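Local coordinates for iodotyrosine deiodinase (Thermotoga neapolitana, PDB 6TYK), which catalyses the reductive removal of halogen from halotyrosines such as 3-iodo-L-tyrosine, working as a homodimeric FMN flavoenzyme of the nitroreductase family, at residues A37-G40 and Q44-R47; L102-E107 and L119-L124. All coordinates share one frame; numbering follows the deposited sequence.

Interaction 1: residues A37-G40 and Q44-R47; sequences APSG and QPWR. With FMN (flavin mononucleotide), chain J; IYR (3-iodo-tyrosine), chain K.
The FMN-binding loop of the nitroreductase fold, running from helix 24-35 to strand 46-51, is pinned to the residues just ahead of that strand, where S39 meets Q44 and P45. The backbone N of Q44 donates to S39 OG, 2.9 Å away, with an N-H...O angle of 157°. S39 suits the place because its hydroxyl is short enough to take up this amide within the loop; chi1 of 59° sets OG between the backbone N and the carbonyl carbon, the rotation that turns it to the Q44 amide. The methylene of S39 is wedged tightly against the proline ring, CB lying 3.5 Å from P45 CD. Without the hydroxyl, as with an alanine here, the Q44 amide would probably lose its acceptor and the loop beside the flavin could shift.

W46 supplies a broad floor: Q44 CA and P45 CD lie over the rim of one indole face, while the carbonyl oxygens of A37 and P38 approach the ring edge, A37 O standing 3.4 Å from W46 CH2. The indole NE1 is held by N35, and A37 O accepts a hydrogen bond from R176 of the second subunit.

On the ligand side, S39 N and O make weak hydrogen bonds to the ribityl hydroxyl FMN O3', and S39 CA touches the methyl C8M of the flavin at 3.3 Å. Glycine suits position G40, beside the substrate, because a CB would probably crowd the iodine: G40 CA lies 3.6 Å from IE of 3-iodo-tyrosine.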
ATOM      1  N   ALA A  37     -10.563   0.754  -0.139  1.00 10.73           N
ATOM      2  CA  ALA A  37      -9.438   0.961  -1.039  1.00 11.12           C
ATOM      3  C   ALA A  37      -9.675   0.366  -2.409  1.00 10.45           C
ATOM      4  O   ALA A  37     -10.459  -0.569  -2.567  1.00  9.91           O
ATOM      5  CB  ALA A  37      -8.175   0.369  -0.446  1.00 10.85           C
ATOM      6  N   PRO A  38      -8.981   0.907  -3.411  1.00  9.99           N
ATOM      7  CA  PRO A  38      -8.989   0.283  -4.731  1.00 10.65           C
ATOM      8  C   PRO A  38      -8.203  -1.021  -4.720  1.00 10.20           C
ATOM      9  O   PRO A  38      -7.427  -1.289  -3.805  1.00 10.65           O
ATOM     10  CB  PRO A  38      -8.298   1.327  -5.609  1.00 10.03           C
ATOM     11  CG  PRO A  38      -7.365   2.037  -4.665  1.00 10.57           C
ATOM     12  CD  PRO A  38      -8.137   2.113  -3.370  1.00 10.36           C
ATOM     13  N   SER A  39      -8.422  -1.841  -5.740  1.00  9.78           N
ATOM     14  CA  SER A  39      -7.661  -3.067  -5.901  1.00 10.41           C
ATOM     15  C   SER A  39      -7.737  -3.514  -7.342  1.00 10.49           C
ATOM     16  O   SER A  39      -8.665  -3.137  -8.076  1.00 10.78           O
ATOM     17  CB  SER A  39      -8.174  -4.171  -4.971  1.00 11.11           C
ATOM     18  OG  SER A  39      -9.548  -4.458  -5.208  1.00 11.20           O
ATOM     19  N   GLY A  40      -6.783  -4.346  -7.745  1.00 11.04           N
ATOM     20  CA  GLY A  40      -6.771  -4.874  -9.096  1.00 10.95           C
ATOM     21  C   GLY A  40      -8.080  -5.586  -9.369  1.00 11.88           C
ATOM     22  O   GLY A  40      -8.498  -6.451  -8.598  1.00 11.95           O
ATOM     23  N   GLN A  44     -10.752  -6.923  -4.228  1.00 11.06           N
ATOM     24  CA  GLN A  44     -10.739  -6.793  -2.774  1.00 11.61           C
ATOM     25  C   GLN A  44     -10.021  -7.986  -2.170  1.00 10.94           C
ATOM     26  O   GLN A  44     -10.586  -8.735  -1.374  1.00 12.48           O
ATOM     27  CB  GLN A  44     -12.162  -6.663  -2.230  1.00 12.34           C
ATOM     28  CG  GLN A  44     -12.878  -5.452  -2.810  1.00 12.95           C
ATOM     29  CD  GLN A  44     -14.382  -5.570  -2.772  1.00 21.18           C
ATOM     30  OE1 GLN A  44     -14.962  -5.713  -1.719  1.00 26.03           O
ATOM     31  NE2 GLN A  44     -15.020  -5.470  -3.936  1.00 24.17           N
ATOM     32  N   PRO A  45      -8.753  -8.170  -2.554  1.00  9.67           N
ATOM     33  CA  PRO A  45      -8.010  -9.402  -2.273  1.00 10.38           C
ATOM     34  C   PRO A  45      -7.437  -9.492  -0.863  1.00 11.64           C
ATOM     35  O   PRO A  45      -6.625 -10.365  -0.623  1.00 15.09           O
ATOM     36  CB  PRO A  45      -6.872  -9.335  -3.287  1.00 11.41           C
ATOM     37  CG  PRO A  45      -6.581  -7.875  -3.390  1.00 11.13           C
ATOM     38  CD  PRO A  45      -7.955  -7.220  -3.346  1.00 10.80           C
ATOM     39  N   TRP A  46      -7.859  -8.625   0.044  1.00 10.92           N
ATOM     40  CA  TRP A  46      -7.427  -8.705   1.435  1.00 10.54           C
ATOM     41  C   TRP A  46      -8.339  -9.609   2.242  1.00 10.83           C
ATOM     42  O   TRP A  46      -9.549  -9.662   2.011  1.00 11.65           O
ATOM     43  CB  TRP A  46      -7.414  -7.308   2.060  1.00 10.50           C
ATOM     44  CG  TRP A  46      -8.550  -6.440   1.603  1.00  9.58           C
ATOM     45  CD1 TRP A  46      -9.829  -6.436   2.077  1.00 10.91           C
ATOM     46  CD2 TRP A  46      -8.502  -5.456   0.561  1.00  9.58           C
ATOM     47  NE1 TRP A  46     -10.586  -5.508   1.389  1.00 10.88           N
ATOM     48  CE2 TRP A  46      -9.789  -4.889   0.459  1.00  9.91           C
ATOM     49  CE3 TRP A  46      -7.488  -4.987  -0.283  1.00  9.86           C
ATOM     50  CZ2 TRP A  46     -10.088  -3.874  -0.449  1.00 10.74           C
ATOM     51  CZ3 TRP A  46      -7.791  -3.990  -1.199  1.00 10.66           C
ATOM     52  CH2 TRP A  46      -9.077  -3.440  -1.271  1.00 11.20           C
ATOM     53  N   ARG A  47      -7.748 -10.346   3.175  1.00 10.85           N
ATOM     54  CA  ARG A  47      -8.512 -11.118   4.147  1.00 11.12           C
ATOM     55  C   ARG A  47      -7.906 -10.845   5.511  1.00 11.38           C
ATOM     56  O   ARG A  47      -6.692 -10.726   5.638  1.00 12.41           O
ATOM     57  CB  ARG A  47      -8.437 -12.623   3.868  1.00 11.65           C
ATOM     58  CG  ARG A  47      -8.915 -13.050   2.498  1.00 13.08           C
ATOM     59  CD  ARG A  47     -10.427 -12.885   2.323  1.00 13.69           C
ATOM     60  NE  ARG A  47     -10.862 -13.444   1.047  1.00 14.92           N
ATOM     61  CZ  ARG A  47     -10.868 -12.774  -0.098  1.00 14.43           C
ATOM     62  NH1 ARG A  47     -10.482 -11.503  -0.134  1.00 15.15           N
ATOM     63  NH2 ARG A  47     -11.269 -13.370  -1.211  1.00 16.32           N
TER
HETATM   64  N1  FMN J 301      -7.374   0.370 -13.555  1.00 10.54           N
HETATM   65  C2  FMN J 301      -7.187   0.370 -14.908  1.00 12.22           C
HETATM   66  O2  FMN J 301      -8.033   0.913 -15.619  1.00 14.46           O
HETATM   67  N3  FMN J 301      -6.073  -0.220 -15.460  1.00 12.48           N
HETATM   68  C4  FMN J 301      -5.133  -0.817 -14.655  1.00 12.22           C
HETATM   69  O4  FMN J 301      -4.128  -1.342 -15.153  1.00 12.46           O
HETATM   70  C4A FMN J 301      -5.322  -0.812 -13.278  1.00 10.04           C
HETATM   71  N5  FMN J 301      -4.394  -1.418 -12.460  1.00 11.73           N
HETATM   72  C5A FMN J 301      -4.570  -1.387 -11.091  1.00 10.19           C
HETATM   73  C6  FMN J 301      -3.610  -1.959 -10.274  1.00 10.71           C
HETATM   74  C7  FMN J 301      -3.749  -1.944  -8.895  1.00 10.85           C
HETATM   75  C7M FMN J 301      -2.668  -2.569  -8.051  1.00 11.90           C
HETATM   76  C8  FMN J 301      -4.865  -1.343  -8.336  1.00 10.52           C
HETATM   77  C8M FMN J 301      -5.051  -1.302  -6.857  1.00 12.02           C
HETATM   78  C9  FMN J 301      -5.837  -0.776  -9.153  1.00 10.36           C
HETATM   79  C9A FMN J 301      -5.691  -0.781 -10.535  1.00  9.86           C
HETATM   80  N10 FMN J 301      -6.657  -0.231 -11.363  1.00 10.60           N
HETATM   81  C10 FMN J 301      -6.454  -0.219 -12.726  1.00 10.23           C
HETATM   82  C1' FMN J 301      -7.881   0.409 -10.782  1.00  9.81           C
HETATM   83  C2' FMN J 301      -8.893  -0.697 -10.384  1.00 10.17           C
HETATM   84  O2' FMN J 301      -9.548  -1.273 -11.512  1.00 10.77           O
HETATM   85  C3' FMN J 301      -9.917  -0.096  -9.420  1.00 10.60           C
HETATM   86  O3' FMN J 301      -9.221   0.219  -8.229  1.00 10.97           O
HETATM   87  C4' FMN J 301     -11.102  -1.003  -9.112  1.00 10.27           C
HETATM   88  O4' FMN J 301     -11.849  -1.238 -10.284  1.00 11.68           O
HETATM   89  C5' FMN J 301     -12.029  -0.394  -8.065  1.00 11.16           C
HETATM   90  O5' FMN J 301     -12.402   0.909  -8.468  1.00 10.63           O
HETATM   91  P   FMN J 301     -13.370   1.786  -7.539  1.00 11.34           P
HETATM   92  O1P FMN J 301     -14.593   0.957  -7.205  1.00 11.08           O
HETATM   93  O2P FMN J 301     -13.744   2.998  -8.369  1.00 11.11           O
HETATM   94  O3P FMN J 301     -12.610   2.284  -6.331  1.00 12.07           O
HETATM   95  N   IYR K 302      -4.107  -2.779 -17.622  1.00 14.11           N
HETATM   96  CA  IYR K 302      -5.315  -3.164 -18.312  1.00 13.87           C
HETATM   97  CB  IYR K 302      -6.202  -4.212 -17.618  1.00 14.79           C
HETATM   98  CC  IYR K 302      -6.645  -3.903 -16.229  1.00 12.81           C
HETATM   99  CD  IYR K 302      -5.998  -4.509 -15.163  1.00 13.48           C
HETATM  100  CE  IYR K 302      -6.386  -4.285 -13.837  1.00 12.53           C
HETATM  101  IE  IYR K 302      -5.340  -5.199 -12.370  1.00 21.56           I
HETATM  102  CF  IYR K 302      -7.468  -3.434 -13.580  1.00 12.42           C
HETATM  103  OF  IYR K 302      -7.929  -3.159 -12.311  1.00 12.57           O
HETATM  104  CG  IYR K 302      -8.146  -2.815 -14.650  1.00 12.19           C
HETATM  105  CH  IYR K 302      -7.722  -3.049 -15.952  1.00 11.56           C
HETATM  106  C   IYR K 302      -6.220  -1.992 -18.635  1.00 14.73           C
HETATM  107  O   IYR K 302      -7.217  -1.995 -19.357  1.00 16.18           O
HETATM  108  OXT IYR K 302      -5.854  -0.825 -18.058  1.00 13.61           O

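Interaction 2: residues L102-E107 and L119-L124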
ATOM      1  N   LEU A 102      -3.513  -8.565  14.172  1.00 11.19           N
ATOM      2  CA  LEU A 102      -4.293  -8.573  12.947  1.00 10.45           C
ATOM      3  C   LEU A 102      -3.415  -9.135  11.847  1.00 10.09           C
ATOM      4  O   LEU A 102      -2.430  -8.506  11.436  1.00 12.02           O
ATOM      5  CB  LEU A 102      -4.739  -7.158  12.597  1.00 12.51           C
ATOM      6  CG  LEU A 102      -5.468  -7.035  11.257  1.00 13.47           C
ATOM      7  CD1 LEU A 102      -6.823  -7.755  11.266  1.00 13.87           C
ATOM      8  CD2 LEU A 102      -5.637  -5.572  10.873  1.00 16.37           C
ATOM      9  N   LEU A 103      -3.730 -10.349  11.413  1.00 10.86           N
ATOM     10  CA  LEU A 103      -3.001 -10.962  10.319  1.00 11.21           C
ATOM     11  C   LEU A 103      -3.693 -10.625   9.018  1.00 10.84           C
ATOM     12  O   LEU A 103      -4.883 -10.888   8.844  1.00 12.60           O
ATOM     13  CB  LEU A 103      -2.881 -12.479  10.513  1.00 11.59           C
ATOM     14  CG  LEU A 103      -1.712 -12.935  11.405  1.00 12.52           C
ATOM     15  CD1 LEU A 103      -1.787 -12.326  12.806  1.00 14.31           C
ATOM     16  CD2 LEU A 103      -1.670 -14.449  11.486  1.00 14.45           C
ATOM     17  N   VAL A 104      -2.937 -10.037   8.104  1.00 10.62           N
ATOM     18  CA  VAL A 104      -3.483  -9.569   6.841  1.00 10.95           C
ATOM     19  C   VAL A 104      -2.979 -10.465   5.723  1.00  9.28           C
ATOM     20  O   VAL A 104      -1.763 -10.628   5.537  1.00 11.31           O
ATOM     21  CB  VAL A 104      -3.070  -8.107   6.561  1.00 12.57           C
ATOM     22  CG1 VAL A 104      -3.663  -7.638   5.246  1.00 15.33           C
ATOM     23  CG2 VAL A 104      -3.521  -7.202   7.694  1.00 12.41           C
ATOM     24  N   PHE A 105      -3.914 -11.066   4.992  1.00  9.98           N
ATOM     25  CA  PHE A 105      -3.567 -11.976   3.914  1.00 10.16           C
ATOM     26  C   PHE A 105      -3.951 -11.401   2.567  1.00 10.66           C
ATOM     27  O   PHE A 105      -4.864 -10.575   2.463  1.00 11.11           O
ATOM     28  CB  PHE A 105      -4.317 -13.302   4.073  1.00 11.83           C
ATOM     29  CG  PHE A 105      -4.011 -14.031   5.343  1.00 10.95           C
ATOM     30  CD1 PHE A 105      -4.605 -13.661   6.538  1.00 12.59           C
ATOM     31  CD2 PHE A 105      -3.141 -15.111   5.340  1.00 11.41           C
ATOM     32  CE1 PHE A 105      -4.316 -14.346   7.711  1.00 14.02           C
ATOM     33  CE2 PHE A 105      -2.854 -15.801   6.508  1.00 12.28           C
ATOM     34  CZ  PHE A 105      -3.445 -15.418   7.690  1.00 12.40           C
ATOM     35  N   SER A 106      -3.258 -11.861   1.533  1.00 10.79           N
ATOM     36  CA  SER A 106      -3.623 -11.539   0.159  1.00 10.48           C
ATOM     37  C   SER A 106      -4.118 -12.779  -0.573  1.00 12.24           C
ATOM     38  O   SER A 106      -3.617 -13.889  -0.372  1.00 12.54           O
ATOM     39  CB  SER A 106      -2.442 -10.920  -0.595  1.00 13.45           C
ATOM     40  OG  SER A 106      -1.319 -11.786  -0.605  1.00 13.65           O
ATOM     41  N   GLU A 107      -5.128 -12.586  -1.408  1.00 12.46           N
ATOM     42  CA  GLU A 107      -5.649 -13.658  -2.237  0.63 13.19           C
ATOM     43  C   GLU A 107      -4.718 -13.865  -3.426  1.00 14.11           C
ATOM     44  O   GLU A 107      -4.658 -13.032  -4.332  1.00 15.38           O
ATOM     45  CB  GLU A 107      -7.049 -13.297  -2.716  0.63 16.20           C
ATOM     46  CG  GLU A 107      -7.703 -14.344  -3.582  0.63 19.07           C
ATOM     47  CD  GLU A 107      -9.101 -13.945  -3.990  0.63 21.84           C
ATOM     48  OE1 GLU A 107      -9.364 -12.728  -4.087  0.63 22.16           O
ATOM     49  OE2 GLU A 107      -9.936 -14.847  -4.207  0.63 25.16           O
ATOM     50  N   LEU A 119      -1.519  -1.446  -0.452  1.00  8.79           N
ATOM     51  CA  LEU A 119      -2.196  -0.162  -0.590  1.00  9.53           C
ATOM     52  C   LEU A 119      -3.276  -0.034   0.497  1.00  8.94           C
ATOM     53  O   LEU A 119      -3.358   0.975   1.205  1.00  9.74           O
ATOM     54  CB  LEU A 119      -2.800  -0.084  -1.980  1.00  9.27           C
ATOM     55  CG  LEU A 119      -3.329   1.256  -2.461  1.00  9.38           C
ATOM     56  CD1 LEU A 119      -3.447   1.218  -3.971  1.00 10.54           C
ATOM     57  CD2 LEU A 119      -4.671   1.554  -1.841  1.00 11.45           C
ATOM     58  N   ALA A 120      -4.096  -1.075   0.642  1.00  8.14           N
ATOM     59  CA  ALA A 120      -5.142  -1.100   1.660  1.00 10.03           C
ATOM     60  C   ALA A 120      -4.553  -1.012   3.068  1.00  8.81           C
ATOM     61  O   ALA A 120      -5.156  -0.412   3.949  1.00  9.86           O
ATOM     62  CB  ALA A 120      -5.986  -2.357   1.517  1.00  9.38           C
ATOM     63  N   VAL A 121      -3.377  -1.599   3.284  1.00  8.70           N
ATOM     64  CA  VAL A 121      -2.715  -1.479   4.579  1.00  9.46           C
ATOM     65  C   VAL A 121      -2.393  -0.010   4.902  1.00  9.69           C
ATOM     66  O   VAL A 121      -2.505   0.423   6.049  1.00 10.19           O
ATOM     67  CB  VAL A 121      -1.459  -2.367   4.665  1.00  9.98           C
ATOM     68  CG1 VAL A 121      -0.629  -2.001   5.907  1.00 10.64           C
ATOM     69  CG2 VAL A 121      -1.837  -3.834   4.682  1.00 11.63           C
ATOM     70  N   GLY A 122      -2.044   0.764   3.886  1.00  9.76           N
ATOM     71  CA  GLY A 122      -1.854   2.195   4.074  1.00 10.36           C
ATOM     72  C   GLY A 122      -3.109   2.865   4.605  1.00  9.17           C
ATOM     73  O   GLY A 122      -3.041   3.632   5.561  1.00 10.02           O
ATOM     74  N   TYR A 123      -4.262   2.557   4.001  1.00  8.81           N
ATOM     75  CA  TYR A 123      -5.535   3.060   4.510  1.00  8.70           C
ATOM     76  C   TYR A 123      -5.714   2.625   5.960  1.00  9.77           C
ATOM     77  O   TYR A 123      -6.095   3.410   6.824  1.00  9.92           O
ATOM     78  CB  TYR A 123      -6.704   2.483   3.717  1.00  9.44           C
ATOM     79  CG  TYR A 123      -7.052   3.144   2.399  1.00  9.87           C
ATOM     80  CD1 TYR A 123      -6.076   3.617   1.532  1.00 10.83           C
ATOM     81  CD2 TYR A 123      -8.381   3.248   2.011  1.00  9.95           C
ATOM     82  CE1 TYR A 123      -6.418   4.194   0.322  1.00  9.40           C
ATOM     83  CE2 TYR A 123      -8.738   3.818   0.800  1.00 10.55           C
ATOM     84  CZ  TYR A 123      -7.753   4.294  -0.036  1.00  9.61           C
ATOM     85  OH  TYR A 123      -8.087   4.868  -1.237  1.00 10.29           O
ATOM     86  N   LEU A 124      -5.468   1.344   6.202  1.00  9.81           N
ATOM     87  CA  LEU A 124      -5.694   0.730   7.504  1.00 10.78           C
ATOM     88  C   LEU A 124      -4.912   1.435   8.606  1.00 10.16           C
ATOM     89  O   LEU A 124      -5.450   1.741   9.672  1.00 10.33           O
ATOM     90  CB  LEU A 124      -5.317  -0.751   7.429  1.00 10.99           C
ATOM     91  CG  LEU A 124      -5.934  -1.720   8.428  1.00 14.90           C
ATOM     92  CD1 LEU A 124      -5.771  -3.147   7.914  1.00 18.46           C
ATOM     93  CD2 LEU A 124      -5.301  -1.559   9.791  1.00 18.18           C
TER
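L102 and L124 reach toward each other tip to tip, joining strand 100-107 of the antiparallel sheet to helix 113-130 in the alpha-beta core of the nitroreductase fold. Both leucines hold CG anti to the backbone N (chi1 175° in L102, -157° in L124), which extends each branch across the gap between strand and helix. L102 CD2 meets the end of L124, 3.8 Å from CD1 and 4.2 Å from CD2, so one methyl of the strand residue faces both methyls of the helix residue. Leucine suits both positions, its long branched end spanning the distance that separates the two backbones.

One helical turn earlier, the shorter V104 and V121 face each other where the backbones come nearest, with CA atoms 8.4 Å apart. Their beta-branched side chains need little reach, and they touch more loosely than the leucines. V104 and L102, two residues apart on the strand, point to the same side of the sheet, while V121 and L124, three apart, share one side of the helix.

L31 of helix 24-35 and F48 of strand 46-51 each touch both leucines. V121 is shared with the dimer interface, packing on L119 of the second subunit as well. Within the chain, the valine pair meets methyl to methyl, V104 CG1 lying 4.3 Å from V121 CG2.

Interaction 1 closes before interaction 2 opens along the chain, yet their centres lie only 8 Å apart. They share the antiparallel sheet: strands 46-51 and 100-107 are neighbours, joined by probable hydrogen bonds from E107 N to P45 O (2.8 Å) and from F105 N to R47 O (2.9 Å). Helix 113-130 makes a second bridge, for Y123 packs against A37 and P38 of the flavin loop, and A120 against W46. The FMN-contacting loop is thus backed by helix 113-130. Both contacts also touch the second subunit, which suggests that core, cofactor site and dimer interface are packed as one.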